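Local atomic coordinates of metal-dependent hydrolase (Lactobacillus plantarum, PDB entry 2F6K), a protein that probably catalyses the metal-dependent decarboxylation of 2-amino-3-carboxymuconate semialdehyde, with manganese bound in its barrel. Residues K189-E194 with Y225-Y230. Sequence-based numbering, arbitrary orientation.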
loop_
_atom_site.group_PDB
_atom_site.type_symbol
_atom_site.label_atom_id
_atom_site.label_comp_id
_atom_site.label_asym_id
_atom_site.label_seq_id
_atom_site.Cartn_x
_atom_site.Cartn_y
_atom_site.Cartn_z
ATOM N N LYS A 189 19.139 -9.339 -7.682
ATOM C CA LYS A 189 18.871 -10.164 -6.517
ATOM C C LYS A 189 18.660 -11.644 -6.863
ATOM O O LYS A 189 19.159 -12.528 -6.166
ATOM C CB LYS A 189 17.643 -9.620 -5.787
ATOM C CG LYS A 189 17.198 -10.448 -4.577
ATOM C CD LYS A 189 15.899 -9.895 -3.992
ATOM C CE LYS A 189 15.300 -10.821 -2.936
ATOM N NZ LYS A 189 16.217 -10.990 -1.779
ATOM N N TYR A 190 17.929 -11.914 -7.939
ATOM C CA TYR A 190 17.660 -13.291 -8.332
ATOM C C TYR A 190 18.655 -13.907 -9.318
ATOM O O TYR A 190 18.387 -14.954 -9.900
ATOM C CB TYR A 190 16.235 -13.394 -8.873
ATOM C CG TYR A 190 15.196 -13.251 -7.782
ATOM C CD1 TYR A 190 15.152 -14.158 -6.720
ATOM C CD2 TYR A 190 14.275 -12.195 -7.788
ATOM C CE1 TYR A 190 14.222 -14.022 -5.690
ATOM C CE2 TYR A 190 13.337 -12.046 -6.757
ATOM C CZ TYR A 190 13.318 -12.965 -5.711
ATOM O OH TYR A 190 12.419 -12.826 -4.676
ATOM N N HIS A 191 19.798 -13.248 -9.495
ATOM C CA HIS A 191 20.854 -13.726 -10.377
ATOM C C HIS A 191 20.359 -14.021 -11.786
ATOM O O HIS A 191 20.803 -14.973 -12.430
ATOM C CB HIS A 191 21.489 -14.982 -9.778
ATOM C CG HIS A 191 21.817 -14.852 -8.322
ATOM N ND1 HIS A 191 20.940 -15.221 -7.325
ATOM C CD2 HIS A 191 22.906 -14.347 -7.697
ATOM C CE1 HIS A 191 21.475 -14.949 -6.147
ATOM N NE2 HIS A 191 22.668 -14.417 -6.346
ATOM N N PHE A 192 19.449 -13.185 -12.268
ATOM C CA PHE A 192 18.875 -13.368 -13.589
ATOM C C PHE A 192 19.910 -13.447 -14.716
ATOM O O PHE A 192 19.899 -14.387 -15.517
ATOM C CB PHE A 192 17.868 -12.245 -13.867
ATOM C CG PHE A 192 17.104 -12.419 -15.149
ATOM C CD1 PHE A 192 17.689 -12.121 -16.371
ATOM C CD2 PHE A 192 15.802 -12.904 -15.132
ATOM C CE1 PHE A 192 16.987 -12.304 -17.568
ATOM C CE2 PHE A 192 15.088 -13.092 -16.323
ATOM C CZ PHE A 192 15.685 -12.790 -17.541
ATOM N N PHE A 193 20.807 -12.470 -14.775
ATOM C CA PHE A 193 21.816 -12.422 -15.832
ATOM C C PHE A 193 22.855 -13.543 -15.739
ATOM O O PHE A 193 23.449 -13.951 -16.739
ATOM C CB PHE A 193 22.482 -11.050 -15.799
ATOM C CG PHE A 193 21.493 -9.915 -15.771
ATOM C CD1 PHE A 193 20.780 -9.564 -16.917
ATOM C CD2 PHE A 193 21.227 -9.239 -14.583
ATOM C CE1 PHE A 193 19.814 -8.559 -16.882
ATOM C CE2 PHE A 193 20.260 -8.229 -14.539
ATOM C CZ PHE A 193 19.551 -7.891 -15.695
ATOM N N GLU A 194 23.052 -14.041 -14.526
ATOM C CA GLU A 194 23.989 -15.116 -14.249
ATOM C C GLU A 194 23.355 -16.439 -14.688
ATOM O O GLU A 194 24.005 -17.271 -15.314
ATOM C CB GLU A 194 24.272 -15.119 -12.749
ATOM C CG GLU A 194 25.333 -16.062 -12.244
ATOM C CD GLU A 194 25.599 -15.838 -10.752
ATOM O OE1 GLU A 194 26.039 -14.728 -10.381
ATOM O OE2 GLU A 194 25.360 -16.758 -9.943
ATOM N N TYR A 225 24.530 -10.152 -3.231
ATOM C CA TYR A 225 24.016 -10.834 -4.415
ATOM C C TYR A 225 25.114 -11.561 -5.180
ATOM O O TYR A 225 24.836 -12.316 -6.109
ATOM C CB TYR A 225 23.335 -9.843 -5.360
ATOM C CG TYR A 225 22.141 -9.128 -4.780
ATOM C CD1 TYR A 225 21.423 -9.668 -3.709
ATOM C CD2 TYR A 225 21.692 -7.933 -5.339
ATOM C CE1 TYR A 225 20.291 -9.037 -3.219
ATOM C CE2 TYR A 225 20.562 -7.295 -4.859
ATOM C CZ TYR A 225 19.867 -7.852 -3.802
ATOM O OH TYR A 225 18.737 -7.225 -3.340
ATOM N N GLN A 226 26.361 -11.332 -4.788
ATOM C CA GLN A 226 27.492 -11.953 -5.462
ATOM C C GLN A 226 27.475 -11.572 -6.941
ATOM O O GLN A 226 27.825 -12.375 -7.812
ATOM C CB GLN A 226 27.429 -13.472 -5.306
ATOM C CG GLN A 226 27.564 -13.951 -3.861
ATOM C CD GLN A 226 28.890 -13.544 -3.191
ATOM O OE1 GLN A 226 29.738 -12.878 -3.788
ATOM N NE2 GLN A 226 29.061 -13.950 -1.939
ATOM N N VAL A 227 27.061 -10.336 -7.209
ATOM C CA VAL A 227 26.979 -9.818 -8.574
ATOM C C VAL A 227 27.748 -8.496 -8.736
ATOM O O VAL A 227 27.759 -7.651 -7.839
ATOM C CB VAL A 227 25.496 -9.598 -8.984
ATOM C CG1 VAL A 227 25.401 -9.029 -10.385
ATOM C CG2 VAL A 227 24.753 -10.915 -8.931
ATOM N N ASP A 228 28.409 -8.334 -9.879
ATOM C CA ASP A 228 29.151 -7.106 -10.153
ATOM C C ASP A 228 28.235 -6.280 -11.055
ATOM O O ASP A 228 28.117 -6.554 -12.247
ATOM C CB ASP A 228 30.464 -7.426 -10.873
ATOM C CG ASP A 228 31.342 -6.201 -11.060
ATOM O OD1 ASP A 228 30.819 -5.149 -11.500
ATOM O OD2 ASP A 228 32.558 -6.295 -10.774
ATOM N N VAL A 229 27.578 -5.279 -10.483
ATOM C CA VAL A 229 26.640 -4.462 -11.238
ATOM C C VAL A 229 27.250 -3.855 -12.503
ATOM O O VAL A 229 26.579 -3.738 -13.535
ATOM C CB VAL A 229 26.015 -3.359 -10.318
ATOM C CG1 VAL A 229 27.068 -2.339 -9.899
ATOM C CG2 VAL A 229 24.839 -2.701 -11.020
ATOM N N TYR A 230 28.528 -3.493 -12.431
ATOM C CA TYR A 230 29.219 -2.908 -13.576
ATOM C C TYR A 230 29.376 -3.893 -14.725
ATOM O O TYR A 230 29.359 -3.483 -15.885
ATOM C CB TYR A 230 30.581 -2.373 -13.153
ATOM C CG TYR A 230 30.455 -1.365 -12.045
ATOM C CD1 TYR A 230 29.799 -0.146 -12.255
ATOM C CD2 TYR A 230 30.965 -1.634 -10.772
ATOM C CE1 TYR A 230 29.658 0.783 -11.222
ATOM C CE2 TYR A 230 30.832 -0.718 -9.738
ATOM C CZ TYR A 230 30.178 0.491 -9.966
ATOM O OH TYR A 230 30.056 1.402 -8.934
HETATM O O HOH W 1 17.717 -8.003 -0.931
#
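Tyr-225 and Lys-189 share a water at their polar ends: the phenol OH of Tyr-225 lies 2.7 Å from the water oxygen, which sits at the ring's edge in its plane, while Lys-189 NZ gives it a weak, 3.4 Å hydrogen bond. The ammonium also bonds to the carbonyl of Ile-167 of a second subunit, so this lysine serves the assembly as well as the contact. Back from the water, toward the main chain, the two residues meet through carbon. Lys-189 CA stands over the centre of the Tyr-225 ring, 3.5 Å from its centroid and 3° off the normal, a CH-pi contact. With CG anti to the backbone N (chi1 177°), the lysine chain runs on past the phenol end, Lys-189 CB reaching Tyr-225 CZ at 3.5 Å. Lysine suits its place because its methylenes cover the phenol end while its ammonium reaches the water and the neighbouring subunit; tyrosine, because its face takes the CA while its OH meets the same water. Were Tyr-225 replaced by alanine, the face over Lys-189 CA would be lost, and the water would probably keep only the weak lysine bond of the two described.

His-191, at positive phi (53°), is the C-prime residue of the Schellman motif ending helix 171-189, and also the N-cap of helix 192-195. Its flat imidazole sets an edge at the neighbouring carbonyl, His-191 NE2 3.0 Å from Tyr-225 O, while its carbon CD2 meets a methyl of Val-227. The branched, apolar valine fills in beside the imidazole and rests on Val-232.

The contact thus joins two successive turns of the TIM barrel: helix 171-189 passes through helix 192-195 to strand 200-203, and helix 210-225 through helix 229-235 to the adjacent parallel strand 237-239.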